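Local coordinates for chorismate synthase (Aquifex aeolicus, PDB 1Q1L), which probably catalyses the anti-1,4-elimination of phosphate from 5-enolpyruvylshikimate-3-phosphate to give chorismate, using reduced FMN as cofactor, at residues I40-E43 with L44-R47; V146-G149 with A150-K154; S138-E141 with T142-R145. One frame throughout, in Å; residues are numbered along the deposited sequence.

The three sites illustrate how local side-chain chemistry along a helix changes with its surroundings. Contact 1 lies on helix 37-48 and is partly buried, whereas contacts 2 and 3 are buried and share helix 142-157, contact 3 at its start and contact 2 along its middle. Contacts 1 and 3 each hold a carboxylate-arginine pair; contact 2 relies on main-chain bonds and small apolar side chains, with charge only towards its lysine end. Residues 40-47 touch both other sites, so the two helices meet along much of this region. Contacts 1 and 3 also contribute residues to the predicted NADP and FMN sites, respectively, while contact 2 is mainly interior packing.

Contact 1 (I40-E43 with L44-R47)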
loop_
_atom_site.group_PDB
_atom_site.type_symbol
_atom_site.label_atom_id
_atom_site.label_comp_id
_atom_site.label_asym_id
_atom_site.label_seq_id
_atom_site.Cartn_x
_atom_site.Cartn_y
_atom_site.Cartn_z
ATOM N N ILE A 40 3.725 21.733 17.782
ATOM C CA ILE A 40 2.563 20.879 17.605
ATOM C C ILE A 40 1.389 21.459 18.380
ATOM O O ILE A 40 0.283 21.579 17.849
ATOM C CB ILE A 40 2.849 19.444 18.089
ATOM C CG1 ILE A 40 3.979 18.841 17.244
ATOM C CG2 ILE A 40 1.582 18.600 17.997
ATOM C CD1 ILE A 40 4.338 17.403 17.604
ATOM N N ASN A 41 1.637 21.834 19.631
ATOM C CA ASN A 41 0.593 22.408 20.465
ATOM C C ASN A 41 0.008 23.672 19.839
ATOM O O ASN A 41 -1.195 23.917 19.924
ATOM C CB ASN A 41 1.139 22.723 21.861
ATOM C CG ASN A 41 1.609 21.479 22.597
ATOM O OD1 ASN A 41 1.086 20.384 22.385
ATOM N ND2 ASN A 41 2.586 21.646 23.480
ATOM N N HIS A 42 0.850 24.475 19.202
ATOM C CA HIS A 42 0.351 25.693 18.579
ATOM C C HIS A 42 -0.772 25.379 17.589
ATOM O O HIS A 42 -1.784 26.076 17.550
ATOM C CB HIS A 42 1.460 26.435 17.844
ATOM C CG HIS A 42 1.017 27.751 17.282
ATOM N ND1 HIS A 42 1.537 28.283 16.124
ATOM C CD2 HIS A 42 0.090 28.637 17.720
ATOM C CE1 HIS A 42 0.950 29.439 15.870
ATOM N NE2 HIS A 42 0.069 29.676 16.822
ATOM N N GLU A 43 -0.593 24.332 16.785
ATOM C CA GLU A 43 -1.617 23.961 15.813
ATOM C C GLU A 43 -2.854 23.407 16.519
ATOM O O GLU A 43 -3.984 23.679 16.114
ATOM C CB GLU A 43 -1.077 22.928 14.816
ATOM C CG GLU A 43 0.004 23.451 13.887
ATOM C CD GLU A 43 -0.447 24.643 13.057
ATOM O OE1 GLU A 43 -1.614 24.659 12.614
ATOM O OE2 GLU A 43 0.371 25.562 12.833
ATOM N N LEU A 44 -2.644 22.627 17.574
ATOM C CA LEU A 44 -3.768 22.072 18.314
ATOM C C LEU A 44 -4.610 23.202 18.906
ATOM O O LEU A 44 -5.835 23.101 18.980
ATOM C CB LEU A 44 -3.272 21.140 19.426
ATOM C CG LEU A 44 -2.596 19.859 18.923
ATOM C CD1 LEU A 44 -2.112 19.023 20.104
ATOM C CD2 LEU A 44 -3.581 19.067 18.064
ATOM N N ARG A 45 -3.949 24.282 19.311
ATOM C CA ARG A 45 -4.648 25.427 19.889
ATOM C C ARG A 45 -5.501 26.169 18.855
ATOM O O ARG A 45 -6.592 26.639 19.168
ATOM C CB ARG A 45 -3.648 26.395 20.537
ATOM C CG ARG A 45 -3.045 25.873 21.836
ATOM C CD ARG A 45 -2.446 27.001 22.672
ATOM N NE ARG A 45 -1.326 27.660 22.007
ATOM C CZ ARG A 45 -0.085 27.180 21.965
ATOM N NH1 ARG A 45 0.211 26.031 22.558
ATOM N NH2 ARG A 45 0.859 27.851 21.321
ATOM N N ARG A 46 -5.005 26.270 17.625
ATOM C CA ARG A 46 -5.749 26.944 16.572
ATOM C C ARG A 46 -7.028 26.178 16.250
ATOM O O ARG A 46 -8.074 26.784 16.016
ATOM C CB ARG A 46 -4.894 27.079 15.310
ATOM C CG ARG A 46 -3.669 27.971 15.474
ATOM C CD ARG A 46 -2.853 28.015 14.189
ATOM N NE ARG A 46 -3.615 28.586 13.077
ATOM C CZ ARG A 46 -3.693 28.040 11.867
ATOM N NH1 ARG A 46 -3.058 26.901 11.606
ATOM N NH2 ARG A 46 -4.400 28.634 10.912
ATOM N N ARG A 47 -6.954 24.849 16.245
ATOM C CA ARG A 47 -8.134 24.037 15.956
ATOM C C ARG A 47 -9.175 24.193 17.066
ATOM O O ARG A 47 -10.372 24.307 16.795
ATOM C CB ARG A 47 -7.771 22.555 15.823
ATOM C CG ARG A 47 -8.923 21.694 15.296
ATOM C CD ARG A 47 -8.658 20.203 15.475
ATOM N NE ARG A 47 -8.780 19.815 16.874
ATOM C CZ ARG A 47 -9.873 19.293 17.420
ATOM N NH1 ARG A 47 -10.955 19.072 16.688
ATOM N NH2 ARG A 47 -9.889 19.012 18.714
#
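Glu43 and Arg46 form an i to i+3 salt bridge on helix 37-48, their side chains running side by side and pointing the same way. Arg46 NH1 donates a hydrogen bond to Glu43 OE1 at 2.9 Å, on the syn lone pair of that oxygen. Glu43 OE1 meets the guanidinium edge close to its plane, but the carboxylate plane is turned 76° from it, so this is a single-pronged bridge and not a flat paired one.

A bend at chi3 (-64°) folds the Arg45 chain back over the preceding turn, laying one guanidinium face on the backbone of Asn41 and His42, with NH2 3.5 Å from His42 CA and NH1 3.5 Å from Asn41 CB. The His42 side chain crosses it at about a right angle, and CD2 comes to 3.8 Å from Arg45 NH2 in an oblique approach. Arg46 CD lies over one face of the same imidazole, towards its rim. On the inner side of the helix Ile40 CG2 and Leu44 CD1 make a looser apolar contact at 4.3 Å, beside strand 64-68.

The polar ends are shared with the surroundings: Asn41 OD1 accepts from Ala64 N, Arg45 NH2 pairs with Glu38, and Arg46 also reaches Glu364 and Glu198. Helix 37-48 also carries Arg47, predicted to bind NADP. Glu43 OE1 takes a second salt bridge from Lys153 NZ on helix 142-157. Gripped by two cations, the Glu43 carboxylate is likely to stay ionised, and together with Glu364, which pairs with both, its charge would probably offset the closeness of Arg46 and Lys153.

Contact 2 (V146-G149 with A150-K154); sequences VAVG and AVCKK
Val146 and Ala150 open a run of backbone bonds that carries most of this contact, in the middle of helix 142-157. Ala150 N donates to Val146 O at 2.8 Å, Cys152 N to Val148 O at 3.2 Å and Lys153 N to Gly149 O at 2.8 Å, the i to i+4 pattern of an alpha helix. The intervening link, Val151 N to Ala147 O, is long and weak at 3.4 Å.

Around these bonds the side chains of 150-153 lean on the carbonyl oxygens of the turn before. Ala150 CB rests 3.4 Å from Ala147 O. Val151 reaches the same oxygen with CG2 at 3.5 Å, because that methyl stands anti to its own carbonyl carbon, beside the backbone N, while CG1 takes the position anti to the nitrogen (chi1 -180°). Lys153 CG lies in like fashion 3.4 Å from Gly149 O.

Contact between apolar side chains is slight: Val148 CG1 and Cys152 SG, one turn apart, meet at 4.4 Å. Gly149 brings no side chain and takes part through its main chain.

Charge enters at the far end. The Lys153 chain is extended beyond CG, and its ammonium group reaches Glu364 in a salt bridge, while Lys154 NZ pairs with Glu39.

This part of the helix is largely buried, with different neighbours round its circumference. Val146, Val148, Cys152 and Lys153 meet helix 356-379; Val146, Ala147 and Ala150 meet helix 37-48; and Ala147, Val148 and Val151 pack on strands 21-27 and 80-85 of the four-stranded antiparallel sheet.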
loop_
_atom_site.group_PDB
_atom_site.type_symbol
_atom_site.label_atom_id
_atom_site.label_comp_id
_atom_site.label_asym_id
_atom_site.label_seq_id
_atom_site.Cartn_x
_atom_site.Cartn_y
_atom_site.Cartn_z
ATOM N N VAL A 146 -4.351 17.022 12.997
ATOM C CA VAL A 146 -3.670 18.309 13.081
ATOM C C VAL A 146 -2.267 18.146 13.668
ATOM O O VAL A 146 -1.336 18.842 13.267
ATOM C CB VAL A 146 -4.503 19.318 13.921
ATOM C CG1 VAL A 146 -3.690 20.569 14.222
ATOM C CG2 VAL A 146 -5.764 19.702 13.153
ATOM N N ALA A 147 -2.111 17.219 14.606
ATOM C CA ALA A 147 -0.801 16.980 15.219
ATOM C C ALA A 147 0.171 16.407 14.179
ATOM O O ALA A 147 1.327 16.834 14.087
ATOM C CB ALA A 147 -0.943 16.018 16.411
ATOM N N VAL A 148 -0.289 15.427 13.407
ATOM C CA VAL A 148 0.553 14.839 12.368
ATOM C C VAL A 148 0.872 15.925 11.346
ATOM O O VAL A 148 2.007 16.038 10.867
ATOM C CB VAL A 148 -0.162 13.659 11.659
ATOM C CG1 VAL A 148 0.592 13.266 10.388
ATOM C CG2 VAL A 148 -0.248 12.455 12.607
ATOM N N GLY A 149 -0.140 16.730 11.025
ATOM C CA GLY A 149 0.043 17.807 10.071
ATOM C C GLY A 149 1.009 18.872 10.555
ATOM O O GLY A 149 1.740 19.469 9.760
ATOM N N ALA A 150 1.024 19.120 11.861
ATOM C CA ALA A 150 1.931 20.118 12.424
ATOM C C ALA A 150 3.371 19.714 12.143
ATOM O O ALA A 150 4.225 20.559 11.866
ATOM C CB ALA A 150 1.705 20.252 13.940
ATOM N N VAL A 151 3.647 18.415 12.212
ATOM C CA VAL A 151 4.998 17.929 11.950
ATOM C C VAL A 151 5.328 18.133 10.473
ATOM O O VAL A 151 6.421 18.576 10.119
ATOM C CB VAL A 151 5.130 16.417 12.310
ATOM C CG1 VAL A 151 6.545 15.929 12.037
ATOM C CG2 VAL A 151 4.784 16.209 13.779
ATOM N N CYS A 152 4.372 17.818 9.611
ATOM C CA CYS A 152 4.581 17.968 8.178
ATOM C C CYS A 152 4.788 19.428 7.798
ATOM O O CYS A 152 5.581 19.734 6.908
ATOM C CB CYS A 152 3.402 17.366 7.421
ATOM S SG CYS A 152 3.262 15.586 7.709
ATOM N N LYS A 153 4.086 20.331 8.475
ATOM C CA LYS A 153 4.254 21.757 8.202
ATOM C C LYS A 153 5.675 22.175 8.560
ATOM O O LYS A 153 6.320 22.905 7.812
ATOM C CB LYS A 153 3.283 22.601 9.026
ATOM C CG LYS A 153 1.847 22.609 8.545
ATOM C CD LYS A 153 1.056 23.659 9.316
ATOM C CE LYS A 153 -0.391 23.726 8.868
ATOM N NZ LYS A 153 -1.146 24.756 9.636
ATOM N N LYS A 154 6.163 21.730 9.715
ATOM C CA LYS A 154 7.522 22.080 10.121
ATOM C C LYS A 154 8.489 21.603 9.045
ATOM O O LYS A 154 9.399 22.327 8.634
ATOM C CB LYS A 154 7.873 21.436 11.464
ATOM C CG LYS A 154 9.244 21.851 11.992
ATOM C CD LYS A 154 9.357 23.379 12.072
ATOM C CE LYS A 154 10.780 23.829 12.395
ATOM N NZ LYS A 154 11.233 23.344 13.729
#

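Contact 3 (S138-E141 with T142-R145)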
loop_
_atom_site.group_PDB
_atom_site.type_symbol
_atom_site.label_atom_id
_atom_site.label_comp_id
_atom_site.label_asym_id
_atom_site.label_seq_id
_atom_site.Cartn_x
_atom_site.Cartn_y
_atom_site.Cartn_z
ATOM N N SER A 138 -16.389 11.141 15.758
ATOM C CA SER A 138 -16.384 12.556 16.110
ATOM C C SER A 138 -15.166 13.335 15.626
ATOM O O SER A 138 -14.059 12.797 15.541
ATOM C CB SER A 138 -16.527 12.719 17.623
ATOM O OG SER A 138 -17.845 12.397 18.035
ATOM N N ALA A 139 -15.392 14.611 15.313
ATOM C CA ALA A 139 -14.345 15.505 14.840
ATOM C C ALA A 139 -13.201 15.570 15.839
ATOM O O ALA A 139 -12.233 16.296 15.639
ATOM C CB ALA A 139 -14.916 16.894 14.608
ATOM N N ARG A 140 -13.328 14.814 16.924
ATOM C CA ARG A 140 -12.298 14.762 17.952
ATOM C C ARG A 140 -11.037 14.200 17.300
ATOM O O ARG A 140 -9.926 14.609 17.621
ATOM C CB ARG A 140 -12.739 13.831 19.081
ATOM C CG ARG A 140 -12.401 14.297 20.491
ATOM C CD ARG A 140 -10.913 14.424 20.767
ATOM N NE ARG A 140 -10.487 15.818 20.747
ATOM C CZ ARG A 140 -9.522 16.325 21.508
ATOM N NH1 ARG A 140 -8.866 15.558 22.368
ATOM N NH2 ARG A 140 -9.212 17.611 21.409
ATOM N N GLU A 141 -11.233 13.260 16.380
ATOM C CA GLU A 141 -10.134 12.610 15.673
ATOM C C GLU A 141 -9.307 13.586 14.844
ATOM O O GLU A 141 -8.116 13.355 14.633
ATOM C CB GLU A 141 -10.681 11.496 14.768
ATOM C CG GLU A 141 -9.640 10.510 14.222
ATOM C CD GLU A 141 -8.902 11.016 12.988
ATOM O OE1 GLU A 141 -9.572 11.458 12.028
ATOM O OE2 GLU A 141 -7.652 10.957 12.973
ATOM N N THR A 142 -9.924 14.675 14.381
ATOM C CA THR A 142 -9.191 15.643 13.573
ATOM C C THR A 142 -8.042 16.248 14.371
ATOM O O THR A 142 -7.071 16.733 13.794
ATOM C CB THR A 142 -10.104 16.791 13.029
ATOM O OG1 THR A 142 -10.610 17.575 14.115
ATOM C CG2 THR A 142 -11.269 16.221 12.235
ATOM N N ALA A 143 -8.140 16.214 15.696
ATOM C CA ALA A 143 -7.068 16.752 16.533
ATOM C C ALA A 143 -5.770 15.968 16.294
ATOM O O ALA A 143 -4.677 16.538 16.292
ATOM C CB ALA A 143 -7.459 16.679 18.000
ATOM N N ALA A 144 -5.892 14.659 16.097
ATOM C CA ALA A 144 -4.714 13.837 15.842
ATOM C C ALA A 144 -4.198 14.161 14.442
ATOM O O ALA A 144 -2.992 14.148 14.197
ATOM C CB ALA A 144 -5.070 12.351 15.945
ATOM N N ARG A 145 -5.119 14.453 13.524
ATOM C CA ARG A 145 -4.728 14.788 12.157
ATOM C C ARG A 145 -3.938 16.083 12.155
ATOM O O ARG A 145 -2.978 16.240 11.400
ATOM C CB ARG A 145 -5.947 14.970 11.259
ATOM C CG ARG A 145 -6.810 13.749 11.056
ATOM C CD ARG A 145 -7.671 13.973 9.820
ATOM N NE ARG A 145 -8.842 13.110 9.756
ATOM C CZ ARG A 145 -9.621 13.013 8.685
ATOM N NH1 ARG A 145 -9.340 13.725 7.596
ATOM N NH2 ARG A 145 -10.674 12.209 8.697
#
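Glu141 sets its CG anti to the backbone N (chi1 -166°) and then bends at chi2, which swings the carboxylate back to Arg145, while Thr142 places OG1 between its own N and carbonyl carbon (chi1 65°), facing Ala139 O. The first makes an i to i+4 glutamate-arginine salt bridge joining loop 138-141, which holds Ser138 of the predicted FMN site, to the first turn of helix 142-157. Arg145 NE donates to the syn lone pair of Glu141 OE1 at 2.9 Å, almost straight at 177°, from within the guanidinium plane; the two side chains cross at about a right angle. The other oxygen, OE2, is held by Thr13 OG1. The Arg145 side chain packs on Trp248 of a second subunit. With Glu141 cut back to an alanine, Arg145 NE would probably lose its carboxylate mate and Thr13 OG1 its bond to OE2, leaving the guanidinium to other partners such as Ser262.

Ala139 O accepts two bonds: Thr142 OG1 in the carbonyl plane at 2.6 Å, and Thr142 N from above that plane at 3.1 Å. Arg140, salt-bridged to Asp62, lays one guanidinium face over Ala143 CB, which sits 3.9 Å from Arg140 NH2.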